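Local coordinates for uncharacterized protein (Bacillus cereus, PDB 5F2H) that is of unknown function but, as a member of the alpha/beta hydrolase superfamily, probably acts as a hydrolase of the phospholipase/carboxylesterase type, at residues M8-I11 and Q12-E16; H19-S23 and K24-E28; G42-A45 and Q46-F50. All blocks are in the same frame, centred on the assembly; numbering follows the deposited sequence.

How the interactions relate
All three contacts are local and lie in the helical N-terminal region, away from the parallel sheet of their own chain. Interactions 1 and 3 are start-of-helix contacts, partly buried, each with a side-chain oxygen capping the amide three residues on: a hydroxyl in 8-16, an amide oxygen in 42-50. They pack on each other, Tyr10 of interaction 1 resting against Gly42, Asn43 and Gln46 of interaction 3 and Leu14 against Phe50, and both touch the second subunit. Interaction 2 lies at the surface, at the other end of helix 10-23, where the chain turns into helix 26-37; a single hydrogen bond joins its segments.

Interaction 1: residues M8-I11 and Q12-E16; sequences MTYI and QLLNE
Thr9 and Gln12 form a capping box at the start of helix 10-23. Gln12 N donates to Thr9 OG1 at 3.0 Å with an N-H...O angle of 159°, and in return Thr9 N reaches Gln12 OE1 at 3.4 Å, a weak bond. Thr9 OG1 is placed for this by its first torsion of 64°, which sets the hydroxyl between the backbone N and the carbonyl carbon. The Gln12 chain runs extended beyond CG, obliquely across Thr9, its carboxamide oxygen also lying near Met8 CA.

Behind the cap, Leu13 N, Leu14 N and Asn15 N donate in turn to the carbonyls of Thr9, Tyr10 and Ile11, the regular pattern of an alpha helix. On one flank Leu14 CD1 sits over a face of the Tyr10 ring, 3.7 Å from its centroid and 28° off the normal, a CH-pi contact displaced toward the rim. On another, the side chain of Met8, a selenomethionine, crosses that of Leu13 at about a right angle, with Met8 SE 3.7 Å from Leu13 CD1.

Farther out, helix 26-37 meets Met8 and Leu13 through His36, while helix 44-58 touches Tyr10 through Ile47 and Leu14 through Gln46. Asn15 lies alongside Ile11, its ND2 donating to the His294 carbonyl of the second subunit and standing 3.4 Å from Ile11 CG2.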
loop_
_atom_site.group_PDB
_atom_site.type_symbol
_atom_site.label_atom_id
_atom_site.label_comp_id
_atom_site.label_asym_id
_atom_site.label_seq_id
_atom_site.Cartn_x
_atom_site.Cartn_y
_atom_site.Cartn_z
HETATM N N MSE B 8 -14.998 -28.907 -6.607
HETATM C CA MSE B 8 -15.599 -29.272 -5.289
HETATM C C MSE B 8 -14.549 -29.212 -4.231
HETATM O O MSE B 8 -13.587 -29.987 -4.271
HETATM C CB MSE B 8 -16.200 -30.685 -5.275
HETATM C CG MSE B 8 -16.876 -31.023 -3.951
HETATM SE SE MSE B 8 -17.785 -32.797 -3.913
HETATM C CE MSE B 8 -19.434 -32.344 -4.905
ATOM N N THR B 9 -14.735 -28.312 -3.257
ATOM C CA THR B 9 -13.780 -28.168 -2.158
ATOM C C THR B 9 -13.974 -29.232 -1.099
ATOM O O THR B 9 -14.933 -30.002 -1.113
ATOM C CB THR B 9 -13.928 -26.827 -1.428
ATOM O OG1 THR B 9 -15.219 -26.762 -0.794
ATOM C CG2 THR B 9 -13.739 -25.660 -2.391
ATOM N N TYR B 10 -13.012 -29.288 -0.196
ATOM C CA TYR B 10 -13.059 -30.219 0.921
ATOM C C TYR B 10 -14.357 -30.019 1.698
ATOM O O TYR B 10 -15.104 -30.963 1.966
ATOM C CB TYR B 10 -11.851 -29.959 1.790
ATOM C CG TYR B 10 -11.818 -30.697 3.092
ATOM C CD1 TYR B 10 -11.323 -31.983 3.167
ATOM C CD2 TYR B 10 -12.187 -30.058 4.278
ATOM C CE1 TYR B 10 -11.250 -32.641 4.376
ATOM C CE2 TYR B 10 -12.112 -30.711 5.483
ATOM C CZ TYR B 10 -11.649 -32.005 5.522
ATOM O OH TYR B 10 -11.558 -32.652 6.722
ATOM N N ILE B 11 -14.702 -28.769 1.946
ATOM C CA ILE B 11 -15.928 -28.482 2.683
ATOM C C ILE B 11 -17.208 -28.822 1.910
ATOM O O ILE B 11 -18.202 -29.283 2.502
ATOM C CB ILE B 11 -15.958 -27.024 3.151
ATOM C CG1 ILE B 11 -14.839 -26.780 4.160
ATOM C CG2 ILE B 11 -17.288 -26.710 3.798
ATOM C CD1 ILE B 11 -14.671 -25.324 4.524
ATOM N N GLN B 12 -17.213 -28.573 0.607
ATOM C CA GLN B 12 -18.399 -28.889 -0.170
ATOM C C GLN B 12 -18.597 -30.388 -0.128
ATOM O O GLN B 12 -19.689 -30.874 0.179
ATOM C CB GLN B 12 -18.260 -28.386 -1.584
ATOM C CG GLN B 12 -18.214 -26.879 -1.644
ATOM C CD GLN B 12 -17.861 -26.377 -3.007
ATOM O OE1 GLN B 12 -17.846 -27.124 -3.981
ATOM N NE2 GLN B 12 -17.567 -25.097 -3.088
ATOM N N LEU B 13 -17.532 -31.128 -0.401
ATOM C CA LEU B 13 -17.634 -32.552 -0.359
ATOM C C LEU B 13 -18.256 -32.964 0.978
ATOM O O LEU B 13 -19.294 -33.622 1.001
ATOM C CB LEU B 13 -16.256 -33.205 -0.491
ATOM C CG LEU B 13 -16.290 -34.734 -0.322
ATOM C CD1 LEU B 13 -17.094 -35.414 -1.423
ATOM C CD2 LEU B 13 -14.882 -35.285 -0.274
ATOM N N LEU B 14 -17.636 -32.557 2.087
ATOM C CA LEU B 14 -18.154 -32.932 3.421
ATOM C C LEU B 14 -19.608 -32.532 3.669
ATOM O O LEU B 14 -20.388 -33.341 4.166
ATOM C CB LEU B 14 -17.237 -32.432 4.549
ATOM C CG LEU B 14 -15.806 -33.013 4.543
ATOM C CD1 LEU B 14 -14.987 -32.377 5.632
ATOM C CD2 LEU B 14 -15.766 -34.519 4.710
ATOM N N ASN B 15 -19.987 -31.318 3.284
ATOM C CA ASN B 15 -21.374 -30.876 3.490
ATOM C C ASN B 15 -22.373 -31.670 2.669
ATOM O O ASN B 15 -23.387 -32.124 3.197
ATOM C CB ASN B 15 -21.547 -29.373 3.254
ATOM C CG ASN B 15 -20.894 -28.531 4.331
ATOM O OD1 ASN B 15 -20.679 -28.988 5.445
ATOM N ND2 ASN B 15 -20.639 -27.277 4.022
ATOM N N GLU B 16 -22.101 -31.851 1.385
ATOM C CA GLU B 16 -23.028 -32.626 0.562
ATOM C C GLU B 16 -23.120 -34.065 1.001
ATOM O O GLU B 16 -24.180 -34.666 0.966
ATOM C CB GLU B 16 -22.701 -32.551 -0.929
ATOM C CG GLU B 16 -23.202 -31.283 -1.574
ATOM C CD GLU B 16 -24.718 -31.304 -1.730
ATOM O OE1 GLU B 16 -25.381 -32.101 -1.025
ATOM O OE2 GLU B 16 -25.252 -30.556 -2.582
#

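Interaction 2: residues H19-S23 and K24-E28; sequences HCYAS and KGSLE
Lys24 and Cys20 meet where helix 10-23 ends: Lys24 N donates to Cys20 O at 2.8 Å. The bond is bent, with an N-H...O angle of 144°, and the donor stands above the carbonyl plane, 37° out of it. Lys24 is the first residue to leave helical backbone angles, and CB of its extended side chain lies 3.5 Å from Cys20 O.

Cys20 turns its sulfur toward the helix that follows. With SG anti to the backbone N (chi1 -174°), the thiol comes within 3.8 Å of Glu28 C and 4.2 Å of Glu28 CB, a loose van der Waals approach; Ala29 of helix 26-37 touches Cys20 as well. The arrangement is a helical hairpin, two consecutive helices joined by a short turn, consistent with the TPR-like family of this N-terminal region; Lys24 and Gly25 link helix 10-23 to helix 26-37, and Gly25 occupies the N-cap position of the second helix.

Tyr21 bridges the turn on another side. Its CE2 lies 3.3 Å from Ser26 OG, which approaches the ring obliquely, and Ser26 CB stands 3.9 Å from the same carbon. Outside the turn, Tyr21 packs on Leu54 and Ser26 on Ala57, both of helix 44-58.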
loop_
_atom_site.group_PDB
_atom_site.type_symbol
_atom_site.label_atom_id
_atom_site.label_comp_id
_atom_site.label_asym_id
_atom_site.label_seq_id
_atom_site.Cartn_x
_atom_site.Cartn_y
_atom_site.Cartn_z
ATOM N N HIS B 19 -25.420 -34.016 3.867
ATOM C CA HIS B 19 -26.756 -33.776 3.342
ATOM C C HIS B 19 -27.345 -35.074 2.831
ATOM O O HIS B 19 -28.428 -35.478 3.226
ATOM C CB HIS B 19 -26.723 -32.747 2.220
ATOM C CG HIS B 19 -28.064 -32.504 1.596
ATOM N ND1 HIS B 19 -28.484 -33.148 0.450
ATOM C CD2 HIS B 19 -29.096 -31.712 1.981
ATOM C CE1 HIS B 19 -29.705 -32.743 0.142
ATOM N NE2 HIS B 19 -30.100 -31.877 1.058
ATOM N N CYS B 20 -26.584 -35.755 1.989
ATOM C CA CYS B 20 -27.006 -37.015 1.382
ATOM C C CYS B 20 -27.339 -38.097 2.421
ATOM O O CYS B 20 -28.160 -38.971 2.171
ATOM C CB CYS B 20 -25.927 -37.483 0.402
ATOM S SG CYS B 20 -26.353 -38.945 -0.563
ATOM N N TYR B 21 -26.697 -38.042 3.585
ATOM C CA TYR B 21 -26.953 -39.008 4.649
ATOM C C TYR B 21 -28.383 -38.812 5.130
ATOM O O TYR B 21 -29.116 -39.770 5.330
ATOM C CB TYR B 21 -26.006 -38.754 5.808
ATOM C CG TYR B 21 -26.073 -39.739 6.939
ATOM C CD1 TYR B 21 -27.025 -39.633 7.945
ATOM C CD2 TYR B 21 -25.142 -40.749 7.030
ATOM C CE1 TYR B 21 -27.045 -40.529 9.003
ATOM C CE2 TYR B 21 -25.145 -41.641 8.081
ATOM C CZ TYR B 21 -26.089 -41.537 9.066
ATOM O OH TYR B 21 -26.045 -42.465 10.092
ATOM N N ALA B 22 -28.764 -37.555 5.334
ATOM C CA ALA B 22 -30.109 -37.221 5.791
ATOM C C ALA B 22 -31.121 -37.415 4.666
ATOM O O ALA B 22 -32.169 -38.025 4.863
ATOM C CB ALA B 22 -30.151 -35.783 6.295
ATOM N N SER B 23 -30.797 -36.881 3.492
ATOM C CA SER B 23 -31.657 -36.977 2.322
ATOM C C SER B 23 -31.943 -38.432 1.969
ATOM O O SER B 23 -33.085 -38.879 1.998
ATOM C CB SER B 23 -30.994 -36.259 1.144
ATOM O OG SER B 23 -31.755 -36.397 -0.044
ATOM N N LYS B 24 -30.885 -39.166 1.655
ATOM C CA LYS B 24 -30.978 -40.575 1.288
ATOM C C LYS B 24 -30.394 -41.374 2.451
ATOM O O LYS B 24 -30.209 -40.820 3.535
ATOM C CB LYS B 24 -30.213 -40.800 -0.016
ATOM C CG LYS B 24 -30.728 -39.907 -1.137
ATOM C CD LYS B 24 -29.963 -40.052 -2.441
ATOM C CE LYS B 24 -30.535 -39.110 -3.494
ATOM N NZ LYS B 24 -29.834 -39.196 -4.806
ATOM N N GLY B 25 -30.121 -42.659 2.264
ATOM C CA GLY B 25 -29.558 -43.453 3.361
ATOM C C GLY B 25 -28.056 -43.300 3.580
ATOM O O GLY B 25 -27.393 -42.469 2.955
ATOM N N SER B 26 -27.525 -44.084 4.511
ATOM C CA SER B 26 -26.094 -44.074 4.796
ATOM C C SER B 26 -25.359 -44.763 3.653
ATOM O O SER B 26 -24.165 -44.580 3.456
ATOM C CB SER B 26 -25.813 -44.859 6.067
ATOM O OG SER B 26 -26.623 -44.390 7.129
ATOM N N LEU B 27 -26.090 -45.600 2.926
ATOM C CA LEU B 27 -25.541 -46.328 1.794
ATOM C C LEU B 27 -25.269 -45.397 0.620
ATOM O O LEU B 27 -24.198 -45.426 0.012
ATOM C CB LEU B 27 -26.525 -47.413 1.365
ATOM C CG LEU B 27 -26.088 -48.263 0.177
ATOM C CD1 LEU B 27 -24.743 -48.926 0.436
ATOM C CD2 LEU B 27 -27.162 -49.297 -0.124
ATOM N N GLU B 28 -26.243 -44.539 0.353
ATOM C CA GLU B 28 -26.162 -43.601 -0.755
ATOM C C GLU B 28 -25.092 -42.571 -0.487
ATOM O O GLU B 28 -24.324 -42.212 -1.387
ATOM C CB GLU B 28 -27.521 -42.929 -0.993
ATOM C CG GLU B 28 -28.648 -43.885 -1.391
ATOM C CD GLU B 28 -29.018 -44.868 -0.284
ATOM O OE1 GLU B 28 -28.600 -44.660 0.884
ATOM O OE2 GLU B 28 -29.748 -45.843 -0.567
#

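Interaction 3: residues G42-A45 and Q46-F50; sequences GNEA and QIYNF
Asn43 is the N-cap of helix 44-58, its OD1 accepting from Gln46 N at 3.2 Å, a common role for asparagine. The N-H...O angle is 163°, yet the donor stands well above the amide plane of Asn43, 58° out of it. A first torsion of -177° puts CG beside the carbonyl carbon of Asn43, from where OD1 reaches the first helical turn.

The tight side of the contact lies along the backbone and the buried residues Asn43, Ala45, Gln46 and Ile47. Ile47 N bonds to Asn43 O, and Ile47 CG1 packs 3.3 Å from that same oxygen. Tyr48 N donates to Glu44 O at 2.7 Å, nearly along the C=O axis, while Asn49 N donates to Ala45 O at 2.9 Å. Ala45 O also accepts from Tyr79 OH, which gives this carbonyl two donors.

The looser side is that of Glu44, an exposed residue. Its side chain runs beside Tyr48 and points the same way, but their nearest approach, Glu44 CB to Tyr48 CE2, is 4.0 Å, and the carboxylate and ring planes are 79° apart. The phenol end of Tyr48 is held instead by a hydrogen bond to Glu70.

In this probably TPR-like region, helix 10-23 lies against Phe50 through Leu18, helix 61-74 packs on Tyr48 through Val67 and Ala71, and strand 168-170 of the second subunit brings Phe170 onto Asn43 and Gln46.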
loop_
_atom_site.group_PDB
_atom_site.type_symbol
_atom_site.label_atom_id
_atom_site.label_comp_id
_atom_site.label_asym_id
_atom_site.label_seq_id
_atom_site.Cartn_x
_atom_site.Cartn_y
_atom_site.Cartn_z
ATOM N N GLY B 42 -7.219 -31.724 1.422
ATOM C CA GLY B 42 -7.776 -31.233 2.684
ATOM C C GLY B 42 -7.287 -31.868 3.973
ATOM O O GLY B 42 -6.444 -31.299 4.671
ATOM N N ASN B 43 -7.920 -32.974 4.355
ATOM C CA ASN B 43 -7.561 -33.741 5.550
ATOM C C ASN B 43 -8.092 -35.118 5.237
ATOM O O ASN B 43 -9.288 -35.355 5.295
ATOM C CB ASN B 43 -8.170 -33.178 6.841
ATOM C CG ASN B 43 -7.734 -33.955 8.086
ATOM O OD1 ASN B 43 -7.519 -35.168 8.048
ATOM N ND2 ASN B 43 -7.645 -33.260 9.204
ATOM N N GLU B 44 -7.191 -36.013 4.866
ATOM C CA GLU B 44 -7.589 -37.355 4.516
ATOM C C GLU B 44 -8.184 -38.107 5.681
ATOM O O GLU B 44 -9.152 -38.839 5.521
ATOM C CB GLU B 44 -6.412 -38.143 3.951
ATOM C CG GLU B 44 -5.867 -37.622 2.642
ATOM C CD GLU B 44 -4.817 -38.564 2.100
ATOM O OE1 GLU B 44 -4.309 -39.375 2.896
ATOM O OE2 GLU B 44 -4.495 -38.508 0.889
ATOM N N ALA B 45 -7.565 -37.958 6.843
ATOM C CA ALA B 45 -8.027 -38.630 8.047
ATOM C C ALA B 45 -9.523 -38.432 8.183
ATOM O O ALA B 45 -10.263 -39.383 8.337
ATOM C CB ALA B 45 -7.297 -38.088 9.261
ATOM N N GLN B 46 -9.960 -37.190 8.059
ATOM C CA GLN B 46 -11.363 -36.846 8.139
ATOM C C GLN B 46 -12.158 -37.488 7.019
ATOM O O GLN B 46 -13.301 -37.897 7.220
ATOM C CB GLN B 46 -11.501 -35.332 8.054
ATOM C CG GLN B 46 -12.918 -34.779 8.218
ATOM C CD GLN B 46 -13.557 -35.091 9.569
ATOM O OE1 GLN B 46 -13.618 -36.245 9.987
ATOM N NE2 GLN B 46 -14.147 -34.070 10.193
ATOM N N ILE B 47 -11.564 -37.556 5.822
ATOM C CA ILE B 47 -12.221 -38.187 4.675
ATOM C C ILE B 47 -12.376 -39.687 4.926
ATOM O O ILE B 47 -13.433 -40.261 4.637
ATOM C CB ILE B 47 -11.477 -37.914 3.368
ATOM C CG1 ILE B 47 -11.532 -36.419 3.058
ATOM C CG2 ILE B 47 -12.122 -38.656 2.208
ATOM C CD1 ILE B 47 -10.705 -36.022 1.859
ATOM N N TYR B 48 -11.345 -40.332 5.458
ATOM C CA TYR B 48 -11.456 -41.764 5.753
ATOM C C TYR B 48 -12.473 -42.044 6.832
ATOM O O TYR B 48 -13.187 -43.040 6.750
ATOM C CB TYR B 48 -10.128 -42.408 6.165
ATOM C CG TYR B 48 -9.168 -42.650 5.025
ATOM C CD1 TYR B 48 -9.301 -43.774 4.227
ATOM C CD2 TYR B 48 -8.102 -41.803 4.783
ATOM C CE1 TYR B 48 -8.420 -44.032 3.202
ATOM C CE2 TYR B 48 -7.212 -42.050 3.751
ATOM C CZ TYR B 48 -7.370 -43.170 2.970
ATOM O OH TYR B 48 -6.498 -43.432 1.941
ATOM N N ASN B 49 -12.517 -41.195 7.858
ATOM C CA ASN B 49 -13.448 -41.399 8.939
ATOM C C ASN B 49 -14.806 -41.433 8.303
ATOM O O ASN B 49 -15.547 -42.398 8.487
ATOM C CB ASN B 49 -13.339 -40.308 9.998
ATOM C CG ASN B 49 -14.240 -40.558 11.193
ATOM O OD1 ASN B 49 -14.797 -41.644 11.368
ATOM N ND2 ASN B 49 -14.350 -39.563 12.051
ATOM N N PHE B 50 -15.131 -40.413 7.512
ATOM C CA PHE B 50 -16.437 -40.408 6.831
ATOM C C PHE B 50 -16.694 -41.688 6.045
ATOM O O PHE B 50 -17.766 -42.296 6.174
ATOM C CB PHE B 50 -16.613 -39.187 5.941
ATOM C CG PHE B 50 -17.089 -37.954 6.672
ATOM C CD1 PHE B 50 -16.262 -37.256 7.540
ATOM C CD2 PHE B 50 -18.346 -37.438 6.409
ATOM C CE1 PHE B 50 -16.716 -36.121 8.203
ATOM C CE2 PHE B 50 -18.792 -36.295 7.051
ATOM C CZ PHE B 50 -17.978 -35.640 7.957
#